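Local atomic coordinates of amidase, hydantoinase/carbamoylase family (Paraburkholderia phymatum, PDB entry 6C0D), a protein that probably hydrolyses N-carbamoyl-L-amino acids, or related non-peptide carbon-nitrogen bonds, as a homodimeric, metal-dependent member of the peptidase M20 family that binds zinc. Residues P14-I19 with G405-A410; G260-A265 with L302-N307; L290-R295 with N307-L312; Q344-A349 with P377-F382. One frame throughout, in Å; residues are numbered along the deposited sequence.

Contact 1 (P14-I19 with G405-A410). With EDO (1,2-ethanediol), chain K.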
loop_
_atom_site.group_PDB
_atom_site.type_symbol
_atom_site.label_atom_id
_atom_site.label_comp_id
_atom_site.label_asym_id
_atom_site.label_seq_id
_atom_site.Cartn_x
_atom_site.Cartn_y
_atom_site.Cartn_z
ATOM N N PRO A 14 47.080 -2.053 -28.721
ATOM C CA PRO A 14 47.483 -1.356 -27.498
ATOM C C PRO A 14 47.402 -2.281 -26.296
ATOM O O PRO A 14 46.722 -3.306 -26.312
ATOM C CB PRO A 14 46.460 -0.222 -27.372
ATOM C CG PRO A 14 45.708 -0.204 -28.658
ATOM C CD PRO A 14 45.805 -1.549 -29.254
ATOM N N ARG A 15 48.085 -1.874 -25.231
ATOM C CA ARG A 15 48.134 -2.640 -23.983
ATOM C C ARG A 15 47.786 -1.700 -22.834
ATOM O O ARG A 15 48.530 -0.750 -22.563
ATOM C CB ARG A 15 49.521 -3.258 -23.793
ATOM N N ILE A 16 46.655 -1.943 -22.159
ATOM C CA ILE A 16 46.319 -1.101 -21.019
ATOM C C ILE A 16 47.274 -1.400 -19.872
ATOM O O ILE A 16 47.975 -2.414 -19.844
ATOM C CB ILE A 16 44.860 -1.279 -20.560
ATOM C CG1 ILE A 16 44.680 -2.662 -19.905
ATOM C CG2 ILE A 16 43.913 -1.083 -21.728
ATOM C CD1 ILE A 16 43.350 -2.803 -19.126
ATOM N N ASP A 17 47.291 -0.496 -18.907
ATOM C CA ASP A 17 48.053 -0.695 -17.680
ATOM C C ASP A 17 47.029 -1.022 -16.602
ATOM O O ASP A 17 46.310 -0.123 -16.139
ATOM C CB ASP A 17 48.852 0.567 -17.327
ATOM C CG ASP A 17 49.625 0.440 -16.019
ATOM O OD1 ASP A 17 49.320 -0.452 -15.210
ATOM O OD2 ASP A 17 50.541 1.259 -15.795
ATOM N N PRO A 18 46.896 -2.287 -16.194
ATOM C CA PRO A 18 45.807 -2.637 -15.268
ATOM C C PRO A 18 45.978 -2.020 -13.894
ATOM O O PRO A 18 44.974 -1.746 -13.217
ATOM C CB PRO A 18 45.861 -4.174 -15.220
ATOM C CG PRO A 18 47.297 -4.514 -15.559
ATOM C CD PRO A 18 47.709 -3.459 -16.576
ATOM N N ILE A 19 47.217 -1.783 -13.463
ATOM C CA ILE A 19 47.432 -1.168 -12.159
ATOM C C ILE A 19 46.972 0.283 -12.191
ATOM O O ILE A 19 46.263 0.756 -11.292
ATOM C CB ILE A 19 48.911 -1.290 -11.750
ATOM C CG1 ILE A 19 49.307 -2.764 -11.608
ATOM C CG2 ILE A 19 49.177 -0.554 -10.430
ATOM C CD1 ILE A 19 50.796 -2.958 -11.323
ATOM N N GLY A 405 37.215 -6.299 -18.868
ATOM C CA GLY A 405 36.317 -5.378 -19.557
ATOM C C GLY A 405 37.073 -4.255 -20.247
ATOM O O GLY A 405 36.749 -3.870 -21.377
ATOM N N CYS A 406 38.096 -3.728 -19.584
ATOM C CA CYS A 406 38.852 -2.628 -20.172
ATOM C C CYS A 406 39.723 -3.123 -21.317
ATOM O O CYS A 406 39.893 -2.421 -22.317
ATOM C CB CYS A 406 39.706 -1.944 -19.110
ATOM S SG CYS A 406 40.305 -0.292 -19.653
ATOM N N GLU A 407 40.306 -4.321 -21.179
ATOM C CA GLU A 407 41.060 -4.903 -22.293
ATOM C C GLU A 407 40.189 -5.074 -23.538
ATOM O O GLU A 407 40.619 -4.770 -24.663
ATOM C CB GLU A 407 41.660 -6.254 -21.860
ATOM C CG GLU A 407 42.800 -6.071 -20.860
ATOM C CD GLU A 407 43.303 -7.395 -20.291
ATOM O OE1 GLU A 407 42.519 -8.345 -20.248
ATOM O OE2 GLU A 407 44.470 -7.480 -19.878
ATOM N N VAL A 408 38.976 -5.600 -23.362
ATOM C CA VAL A 408 38.057 -5.767 -24.497
ATOM C C VAL A 408 37.701 -4.405 -25.078
ATOM O O VAL A 408 37.748 -4.196 -26.297
ATOM C CB VAL A 408 36.795 -6.543 -24.069
ATOM C CG1 VAL A 408 35.714 -6.525 -25.214
ATOM C CG2 VAL A 408 37.167 -7.994 -23.677
ATOM N N ALA A 409 37.367 -3.448 -24.209
ATOM C CA ALA A 409 36.987 -2.121 -24.698
ATOM C C ALA A 409 38.138 -1.436 -25.433
ATOM O O ALA A 409 37.925 -0.783 -26.467
ATOM C CB ALA A 409 36.502 -1.245 -23.538
ATOM N N ALA A 410 39.364 -1.574 -24.919
ATOM C CA ALA A 410 40.516 -0.945 -25.570
ATOM C C ALA A 410 40.793 -1.555 -26.941
ATOM O O ALA A 410 41.149 -0.835 -27.891
ATOM C CB ALA A 410 41.758 -1.073 -24.681
HETATM C C1 EDO K . 49.961 4.205 -12.209
HETATM O O1 EDO K . 50.100 5.436 -12.931
HETATM C C2 EDO K . 51.202 3.338 -12.409
HETATM O O2 EDO K . 50.838 2.072 -12.979
#
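I16 lies against C406, E407 and A410 on the flank of helix 399-419, an example of an N-terminal arm laid over a late helix of the M20 fold just before its own N-capped helix, 18-30. The close packing comes from the two branches of this isoleucine. CD1 reaches CB of C406 at 3.7 Å and also meets CG of E407, while CG2 lands 3.7 Å from CB of A410, one turn further along the helix. A chi1 of 70° wedges CG1 between the backbone N and the carbonyl carbon of I16, and this spreads the branches over that turn. C406 and A410 are buried. On the more exposed side, the I16 chain crosses E407 at about a right angle. Helix 102-117 lies alongside, with E110 OE2 accepting from the backbone N of D17 and Y107 touching C406. Past I16 the chain turns outward to D17 and on to the exposed P18 and I19. D17, at the N-cap of helix 18-30, accepts through OD1 from R20 N and, weakly, from I19 N (3.0 Å, 124°). Its OD2 accepts from O2 of an ethanediol molecule, probably from the crystallisation liquor, at 2.9 Å.

Contact 2 (G260-A265 with L302-N307)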
loop_
_atom_site.group_PDB
_atom_site.type_symbol
_atom_site.label_atom_id
_atom_site.label_comp_id
_atom_site.label_asym_id
_atom_site.label_seq_id
_atom_site.Cartn_x
_atom_site.Cartn_y
_atom_site.Cartn_z
ATOM N N GLY A 260 2.195 -12.192 -20.986
ATOM C CA GLY A 260 2.895 -13.454 -21.210
ATOM C C GLY A 260 2.728 -13.969 -22.630
ATOM O O GLY A 260 3.653 -14.536 -23.211
ATOM N N ARG A 261 1.547 -13.763 -23.214
ATOM C CA ARG A 261 1.326 -14.165 -24.603
ATOM C C ARG A 261 2.173 -13.356 -25.585
ATOM O O ARG A 261 2.525 -13.866 -26.653
ATOM C CB ARG A 261 -0.148 -14.016 -24.966
ATOM C CG ARG A 261 -1.047 -14.994 -24.243
ATOM C CD ARG A 261 -2.516 -14.638 -24.426
ATOM N NE ARG A 261 -3.336 -15.347 -23.453
ATOM C CZ ARG A 261 -3.678 -16.626 -23.571
ATOM N NH1 ARG A 261 -3.276 -17.324 -24.625
ATOM N NH2 ARG A 261 -4.422 -17.207 -22.639
ATOM N N LEU A 262 2.488 -12.100 -25.263
ATOM C CA LEU A 262 3.254 -11.249 -26.175
ATOM C C LEU A 262 4.758 -11.320 -25.948
ATOM O O LEU A 262 5.529 -11.002 -26.866
ATOM C CB LEU A 262 2.811 -9.788 -26.031
ATOM C CG LEU A 262 1.365 -9.464 -26.416
ATOM C CD1 LEU A 262 0.993 -8.070 -25.932
ATOM C CD2 LEU A 262 1.197 -9.583 -27.936
ATOM N N ALA A 263 5.180 -11.728 -24.753
ATOM C CA ALA A 263 6.553 -11.607 -24.299
ATOM C C ALA A 263 7.476 -12.617 -24.981
ATOM O O ALA A 263 7.052 -13.687 -25.420
ATOM C CB ALA A 263 6.623 -11.840 -22.783
ATOM N N ASP A 264 8.768 -12.270 -25.045
ATOM C CA ASP A 264 9.806 -13.287 -25.168
ATOM C C ASP A 264 10.561 -13.326 -23.839
ATOM O O ASP A 264 10.147 -12.696 -22.862
ATOM C CB ASP A 264 10.707 -13.045 -26.397
ATOM C CG ASP A 264 11.609 -11.831 -26.273
ATOM O OD1 ASP A 264 11.724 -11.209 -25.193
ATOM O OD2 ASP A 264 12.238 -11.490 -27.297
ATOM N N ALA A 265 11.686 -14.046 -23.796
ATOM C CA ALA A 265 12.358 -14.241 -22.510
ATOM C C ALA A 265 12.922 -12.948 -21.937
ATOM O O ALA A 265 13.189 -12.887 -20.726
ATOM C CB ALA A 265 13.482 -15.278 -22.643
ATOM N N LEU A 302 6.475 -3.597 -27.626
ATOM C CA LEU A 302 6.183 -2.598 -26.605
ATOM C C LEU A 302 4.849 -1.922 -26.881
ATOM O O LEU A 302 4.048 -1.719 -25.961
ATOM C CB LEU A 302 7.319 -1.576 -26.554
ATOM C CG LEU A 302 7.402 -0.579 -25.404
ATOM C CD1 LEU A 302 7.558 -1.286 -24.032
ATOM C CD2 LEU A 302 8.591 0.364 -25.683
ATOM N N HIS A 303 4.579 -1.596 -28.153
ATOM C CA HIS A 303 3.318 -0.966 -28.527
ATOM C C HIS A 303 2.157 -1.949 -28.424
ATOM O O HIS A 303 1.042 -1.562 -28.058
ATOM C CB HIS A 303 3.407 -0.399 -29.955
ATOM C CG HIS A 303 4.525 0.579 -30.153
ATOM N ND1 HIS A 303 4.953 0.980 -31.402
ATOM C CD2 HIS A 303 5.305 1.235 -29.259
ATOM C CE1 HIS A 303 5.950 1.838 -31.268
ATOM N NE2 HIS A 303 6.185 2.007 -29.978
ATOM N N ALA A 304 2.395 -3.219 -28.766
ATOM C CA ALA A 304 1.333 -4.217 -28.640
ATOM C C ALA A 304 0.975 -4.448 -27.179
ATOM O O ALA A 304 -0.195 -4.710 -26.862
ATOM C CB ALA A 304 1.750 -5.543 -29.281
ATOM N N MET A 305 1.960 -4.354 -26.278
ATOM C CA MET A 305 1.673 -4.491 -24.852
ATOM C C MET A 305 0.815 -3.335 -24.363
ATOM O O MET A 305 -0.158 -3.537 -23.624
ATOM C CB MET A 305 2.986 -4.576 -24.067
ATOM C CG MET A 305 3.724 -5.901 -24.286
ATOM S SD MET A 305 5.413 -5.879 -23.643
ATOM C CE MET A 305 5.059 -6.060 -21.882
ATOM N N GLU A 306 1.148 -2.111 -24.780
ATOM C CA GLU A 306 0.322 -0.961 -24.432
ATOM C C GLU A 306 -1.094 -1.120 -24.974
ATOM O O GLU A 306 -2.084 -0.874 -24.265
ATOM C CB GLU A 306 0.978 0.314 -24.969
ATOM C CG GLU A 306 0.223 1.588 -24.668
ATOM C CD GLU A 306 1.052 2.814 -25.003
ATOM O OE1 GLU A 306 1.895 3.213 -24.173
ATOM O OE2 GLU A 306 0.881 3.357 -26.113
ATOM N N ASN A 307 -1.215 -1.532 -26.240
ATOM C CA ASN A 307 -2.543 -1.725 -26.819
ATOM C C ASN A 307 -3.320 -2.814 -26.086
ATOM O O ASN A 307 -4.545 -2.707 -25.923
ATOM C CB ASN A 307 -2.425 -2.062 -28.303
ATOM C CG ASN A 307 -1.806 -0.923 -29.102
ATOM O OD1 ASN A 307 -1.914 0.239 -28.712
ATOM N ND2 ASN A 307 -1.150 -1.252 -30.212
#
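L262 reaches from the C-terminal part of helix 244-262 to A304 and M305 on helix 299-317, and nearly the whole contact can be read along this one side chain. The backbones come closest where CA of L262 stands 7.1 Å from CA of M305. CB of L262 leaves the main chain toward the opposing helix, and with CG turned anti to the carbonyl carbon (chi1 -64°) the stem carries on across the gap. CB and CG themselves stay back from the partner helix, and the fork at CG delivers the contact. CD1 is the deeper methyl: it settles 3.7 Å from the carbonyl oxygen of A304 and 3.8 Å from CA of M305, so it rests on the helix backbone as much as on side chains. From the same place it meets CG of M305 at 3.9 Å. CD2 ends 4.3 Å from CB of A304, which lies at the same distance from CD1, and the small alanine methyl therefore faces the fork of the leucine. No hydrogen bond links the segments; the attraction is apolar. M305, bent at chi3, continues beyond CG away from the leucine and packs on F294 and T267. The pair belongs to the smaller, lid-like domain of M20 enzymes, in which two helices lie on one face of an antiparallel sheet. L262 bridges the helices, R301 NE bonds to its carbonyl oxygen, and M305 and L302 fill the layer between helix 299-317 and strand 283-296.

Contact 3 (L290-R295 with N307-L312)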
loop_
_atom_site.group_PDB
_atom_site.type_symbol
_atom_site.label_atom_id
_atom_site.label_comp_id
_atom_site.label_asym_id
_atom_site.label_seq_id
_atom_site.Cartn_x
_atom_site.Cartn_y
_atom_site.Cartn_z
ATOM N N LEU A 290 -2.725 0.648 -8.630
ATOM C CA LEU A 290 -1.440 -0.016 -8.783
ATOM C C LEU A 290 -0.578 0.821 -9.718
ATOM O O LEU A 290 -1.088 1.577 -10.550
ATOM C CB LEU A 290 -1.576 -1.456 -9.323
ATOM C CG LEU A 290 -2.092 -1.732 -10.752
ATOM C CD1 LEU A 290 -1.020 -1.464 -11.854
ATOM C CD2 LEU A 290 -2.544 -3.171 -10.847
ATOM N N HIS A 291 0.730 0.676 -9.568
ATOM C CA HIS A 291 1.699 1.240 -10.495
ATOM C C HIS A 291 2.296 0.103 -11.314
ATOM O O HIS A 291 2.722 -0.916 -10.749
ATOM C CB HIS A 291 2.788 1.997 -9.734
ATOM C CG HIS A 291 2.270 3.167 -8.954
ATOM N ND1 HIS A 291 3.084 4.184 -8.504
ATOM C CD2 HIS A 291 1.019 3.479 -8.545
ATOM C CE1 HIS A 291 2.352 5.081 -7.865
ATOM N NE2 HIS A 291 1.096 4.676 -7.877
ATOM N N LEU A 292 2.299 0.264 -12.641
ATOM C CA LEU A 292 2.744 -0.756 -13.577
ATOM C C LEU A 292 3.847 -0.175 -14.450
ATOM O O LEU A 292 3.714 0.945 -14.959
ATOM C CB LEU A 292 1.595 -1.235 -14.477
ATOM C CG LEU A 292 1.949 -2.223 -15.590
ATOM C CD1 LEU A 292 2.272 -3.594 -14.970
ATOM C CD2 LEU A 292 0.814 -2.347 -16.593
ATOM N N GLN A 293 4.923 -0.930 -14.621
ATOM C CA GLN A 293 5.986 -0.558 -15.550
ATOM C C GLN A 293 6.209 -1.733 -16.482
ATOM O O GLN A 293 6.059 -2.881 -16.070
ATOM C CB GLN A 293 7.288 -0.240 -14.805
ATOM C CG GLN A 293 8.440 0.221 -15.707
ATOM C CD GLN A 293 9.706 0.417 -14.892
ATOM O OE1 GLN A 293 10.500 -0.504 -14.744
ATOM N NE2 GLN A 293 9.872 1.611 -14.326
ATOM N N PHE A 294 6.564 -1.460 -17.740
ATOM C CA PHE A 294 7.050 -2.558 -18.563
ATOM C C PHE A 294 8.075 -2.031 -19.561
ATOM O O PHE A 294 8.116 -0.837 -19.882
ATOM C CB PHE A 294 5.920 -3.345 -19.266
ATOM C CG PHE A 294 4.959 -2.513 -20.090
ATOM C CD1 PHE A 294 3.803 -1.995 -19.510
ATOM C CD2 PHE A 294 5.164 -2.329 -21.462
ATOM C CE1 PHE A 294 2.882 -1.268 -20.271
ATOM C CE2 PHE A 294 4.239 -1.595 -22.236
ATOM C CZ PHE A 294 3.099 -1.071 -21.635
ATOM N N ARG A 295 8.945 -2.941 -19.997
ATOM C CA ARG A 295 10.076 -2.587 -20.855
ATOM C C ARG A 295 10.301 -3.683 -21.876
ATOM O O ARG A 295 10.101 -4.863 -21.585
ATOM C CB ARG A 295 11.384 -2.398 -20.064
ATOM C CG ARG A 295 11.250 -1.500 -18.833
ATOM C CD ARG A 295 12.624 -1.174 -18.232
ATOM N NE ARG A 295 12.488 -0.613 -16.885
ATOM C CZ ARG A 295 13.376 0.193 -16.312
ATOM N NH1 ARG A 295 14.474 0.548 -16.972
ATOM N NH2 ARG A 295 13.157 0.667 -15.088
ATOM N N ASN A 307 -1.215 -1.532 -26.240
ATOM C CA ASN A 307 -2.543 -1.725 -26.819
ATOM C C ASN A 307 -3.320 -2.814 -26.086
ATOM O O ASN A 307 -4.545 -2.707 -25.923
ATOM C CB ASN A 307 -2.425 -2.062 -28.303
ATOM C CG ASN A 307 -1.806 -0.923 -29.102
ATOM O OD1 ASN A 307 -1.914 0.239 -28.712
ATOM N ND2 ASN A 307 -1.150 -1.252 -30.212
ATOM N N ALA A 308 -2.633 -3.885 -25.675
ATOM C CA ALA A 308 -3.287 -4.965 -24.939
ATOM C C ALA A 308 -3.785 -4.479 -23.583
ATOM O O ALA A 308 -4.879 -4.859 -23.131
ATOM C CB ALA A 308 -2.314 -6.140 -24.754
ATOM N N LEU A 309 -3.002 -3.626 -22.928
ATOM C CA LEU A 309 -3.426 -3.083 -21.638
ATOM C C LEU A 309 -4.647 -2.189 -21.795
ATOM O O LEU A 309 -5.604 -2.293 -21.022
ATOM C CB LEU A 309 -2.265 -2.317 -20.998
ATOM C CG LEU A 309 -2.501 -1.638 -19.647
ATOM C CD1 LEU A 309 -2.797 -2.665 -18.530
ATOM C CD2 LEU A 309 -1.274 -0.830 -19.291
ATOM N N VAL A 310 -4.638 -1.313 -22.805
ATOM C CA VAL A 310 -5.815 -0.498 -23.093
ATOM C C VAL A 310 -7.026 -1.389 -23.348
ATOM O O VAL A 310 -8.127 -1.124 -22.854
ATOM C CB VAL A 310 -5.541 0.440 -24.285
ATOM C CG1 VAL A 310 -6.834 1.146 -24.709
ATOM C CG2 VAL A 310 -4.484 1.456 -23.901
ATOM N N ALA A 311 -6.835 -2.470 -24.108
ATOM C CA ALA A 311 -7.953 -3.350 -24.419
ATOM C C ALA A 311 -8.446 -4.077 -23.173
ATOM O O ALA A 311 -9.654 -4.284 -23.012
ATOM C CB ALA A 311 -7.549 -4.337 -25.513
ATOM N N LEU A 312 -7.530 -4.463 -22.276
ATOM C CA LEU A 312 -7.941 -5.098 -21.023
ATOM C C LEU A 312 -8.817 -4.172 -20.184
ATOM O O LEU A 312 -9.780 -4.618 -19.548
ATOM C CB LEU A 312 -6.717 -5.508 -20.208
ATOM C CG LEU A 312 -5.950 -6.760 -20.615
ATOM C CD1 LEU A 312 -4.745 -6.938 -19.660
ATOM C CD2 LEU A 312 -6.871 -7.990 -20.587
#
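L309 and L292 meet methyl to methyl, with F294 close by, and these three residues make the whole contact between helix 299-317 and strand 283-296. The leucines reach toward each other tip to tip: CD2 of L292 stands 3.7 Å from CD2 of L309 and 4.1 Å from its CD1, so one strand methyl faces both ends of the helical fork. Both side chains are extended away from the backbone N, with chi1 of 175° in L292 and 179° in L309, and this lets them span a CA-to-CA separation of 10.4 Å. F294 adds a looser touch, its CE1 lying 4.3 Å from L309 CD2, and the methyl approaches the ring obliquely. The other face of the strand has a different chemistry. There R295 grips Q293 side-on, NE and NH2 both donating to OE1 at 2.9 Å; the oxygen lies in the guanidinium plane, while the two donors approach from one face of the amide, above its plane. Q293 NE2 bonds to E221 and to S282 of the second subunit, placing that polar face at the dimer interface. A sheet with an apolar, helix-bearing side and a subunit-facing side fits the lid and dimerisation domain of M20 enzymes. Strands 210-227 and 268-277 flank strand 283-296, F222 of the former touching L309 and V271 of the latter L292, while helix 244-262 runs beside helix 299-317 and the rings of F259 and F294 meet edge-to-face.

Contact 4 (Q344-A349 with P377-F382)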
loop_
_atom_site.group_PDB
_atom_site.type_symbol
_atom_site.label_atom_id
_atom_site.label_comp_id
_atom_site.label_asym_id
_atom_site.label_seq_id
_atom_site.Cartn_x
_atom_site.Cartn_y
_atom_site.Cartn_z
ATOM N N GLN A 344 29.546 -4.946 -33.714
ATOM C CA GLN A 344 30.333 -6.035 -34.262
ATOM C C GLN A 344 31.818 -5.865 -33.932
ATOM O O GLN A 344 32.504 -6.856 -33.664
ATOM C CB GLN A 344 30.077 -6.155 -35.763
ATOM C CG GLN A 344 30.741 -7.341 -36.420
ATOM C CD GLN A 344 30.012 -8.652 -36.137
ATOM O OE1 GLN A 344 29.195 -8.749 -35.214
ATOM N NE2 GLN A 344 30.308 -9.664 -36.935
ATOM N N HIS A 345 32.331 -4.624 -33.904
ATOM C CA HIS A 345 33.685 -4.425 -33.372
ATOM C C HIS A 345 33.792 -4.883 -31.921
ATOM O O HIS A 345 34.792 -5.503 -31.534
ATOM C CB HIS A 345 34.109 -2.956 -33.472
ATOM C CG HIS A 345 34.413 -2.521 -34.873
ATOM N ND1 HIS A 345 35.531 -2.949 -35.564
ATOM C CD2 HIS A 345 33.759 -1.668 -35.696
ATOM C CE1 HIS A 345 35.543 -2.384 -36.761
ATOM N NE2 HIS A 345 34.478 -1.605 -36.868
ATOM N N LEU A 346 32.785 -4.574 -31.097
ATOM C CA LEU A 346 32.831 -5.047 -29.709
ATOM C C LEU A 346 32.809 -6.572 -29.664
ATOM O O LEU A 346 33.549 -7.182 -28.887
ATOM C CB LEU A 346 31.661 -4.483 -28.899
ATOM C CG LEU A 346 31.639 -2.968 -28.642
ATOM C CD1 LEU A 346 30.351 -2.588 -27.932
ATOM C CD2 LEU A 346 32.809 -2.558 -27.766
ATOM N N ALA A 347 31.952 -7.201 -30.481
ATOM C CA ALA A 347 31.849 -8.658 -30.461
ATOM C C ALA A 347 33.150 -9.311 -30.917
ATOM O O ALA A 347 33.560 -10.344 -30.364
ATOM C CB ALA A 347 30.677 -9.125 -31.338
ATOM N N GLN A 348 33.803 -8.744 -31.945
ATOM C CA GLN A 348 35.082 -9.289 -32.400
ATOM C C GLN A 348 36.136 -9.196 -31.303
ATOM O O GLN A 348 36.892 -10.152 -31.077
ATOM C CB GLN A 348 35.541 -8.568 -33.687
ATOM C CG GLN A 348 34.649 -8.981 -34.882
ATOM C CD GLN A 348 34.649 -7.977 -36.043
ATOM O OE1 GLN A 348 35.135 -6.859 -35.927
ATOM N NE2 GLN A 348 34.043 -8.379 -37.151
ATOM N N ALA A 349 36.181 -8.073 -30.587
ATOM C CA ALA A 349 37.147 -7.946 -29.494
ATOM C C ALA A 349 36.811 -8.893 -28.350
ATOM O O ALA A 349 37.716 -9.467 -27.719
ATOM C CB ALA A 349 37.181 -6.503 -28.984
ATOM N N PRO A 377 26.679 7.275 -34.155
ATOM C CA PRO A 377 26.801 5.848 -33.809
ATOM C C PRO A 377 27.253 5.654 -32.369
ATOM O O PRO A 377 28.272 6.196 -31.955
ATOM C CB PRO A 377 27.873 5.350 -34.791
ATOM C CG PRO A 377 27.668 6.227 -36.023
ATOM C CD PRO A 377 27.339 7.589 -35.450
ATOM N N ALA A 378 26.507 4.840 -31.609
ATOM C CA ALA A 378 26.839 4.579 -30.211
ATOM C C ALA A 378 26.820 3.080 -29.926
ATOM O O ALA A 378 26.139 2.308 -30.607
ATOM C CB ALA A 378 25.844 5.281 -29.273
ATOM N N CYS A 379 27.566 2.672 -28.893
ATOM C CA CYS A 379 27.534 1.278 -28.465
ATOM C C CYS A 379 27.837 1.208 -26.973
ATOM O O CYS A 379 28.339 2.164 -26.372
ATOM C CB CYS A 379 28.524 0.424 -29.274
ATOM S SG CYS A 379 30.242 0.899 -28.998
ATOM N N MET A 380 27.456 0.085 -26.362
ATOM C CA MET A 380 27.755 -0.152 -24.953
ATOM C C MET A 380 28.373 -1.528 -24.755
ATOM O O MET A 380 28.054 -2.482 -25.467
ATOM C CB MET A 380 26.490 -0.057 -24.071
ATOM C CG MET A 380 25.886 1.338 -24.057
ATOM S SD MET A 380 24.635 1.479 -22.735
ATOM C CE MET A 380 25.677 1.626 -21.272
ATOM N N LEU A 381 29.225 -1.623 -23.731
ATOM C CA LEU A 381 29.851 -2.881 -23.343
ATOM C C LEU A 381 29.593 -3.081 -21.861
ATOM O O LEU A 381 29.874 -2.174 -21.072
ATOM C CB LEU A 381 31.365 -2.841 -23.609
ATOM C CG LEU A 381 32.088 -4.176 -23.403
ATOM C CD1 LEU A 381 31.774 -5.064 -24.611
ATOM C CD2 LEU A 381 33.590 -3.963 -23.259
ATOM N N PHE A 382 29.078 -4.260 -21.479
ATOM C CA PHE A 382 28.752 -4.556 -20.083
ATOM C C PHE A 382 29.779 -5.505 -19.454
ATOM O O PHE A 382 30.296 -6.406 -20.123
ATOM C CB PHE A 382 27.374 -5.216 -19.964
ATOM C CG PHE A 382 26.204 -4.254 -20.004
ATOM C CD1 PHE A 382 26.408 -2.879 -20.032
ATOM C CD2 PHE A 382 24.906 -4.736 -20.035
ATOM C CE1 PHE A 382 25.323 -2.007 -20.062
ATOM C CE2 PHE A 382 23.809 -3.866 -20.044
ATOM C CZ PHE A 382 24.030 -2.503 -20.052
#
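Where L346 meets C379, M380 and L381, the axes of helix 344-349 and strand 378-382 come within 9.4 Å and run in nearly the same direction, 28° apart. L346 is the one residue of the helical segment to touch the strand. Its CG sits anti to the carbonyl carbon (chi1 -67°), and the terminal fork opens onto the strand. CD1 goes deepest, 3.6 Å from SG of C379 and 3.4 Å from the carbonyl oxygen of M380, so this methyl presses on the strand backbone as well as on a thiol. The sulfur meets it from a rotamer with SG held between the backbone N and the carbonyl carbon of C379 (chi1 65°). CD2 makes the looser touch, 4.2 Å from CD1 of L381, and the two leucine chains cross obliquely. This is helix-on-sheet packing in the alpha/beta catalytic domain of the M20 fold, in which strand 378-384 runs beside strand 189-198, in parallel, and strand 210-227, antiparallel. C379 and L381 face the helix, whereas M380, between them, is directed to the other side of the strand. There its side chain comes within about 4 Å of that of H196, which coordinates the zinc ion together with H89 and D100; the metal itself is about 7 Å from the M380 side chain. On the helical side, A412 of helix 399-419 packs against both L346 and A349.

The four contacts fall into two neighbourhoods. Contacts 2 and 3 share helix 299-317 and N307, their centres 9 Å apart; the first joins it to a helix and is partly buried, the second sets it on a strand and is buried. Contacts 1 and 4, centres 15 Å apart, also touch: L381 of 377-382 packs on V408 and A409 of 405-410. Contact 4 is buried, while contact 1 is partly buried and passes into polar capping at its outer end. All four are apolar across their segments, but 290-295 adds a polar pair on its subunit-facing side, and 377-382 alone adjoins the zinc site. Contacts 1 and 3 lie on opposite sides of the chain's centre.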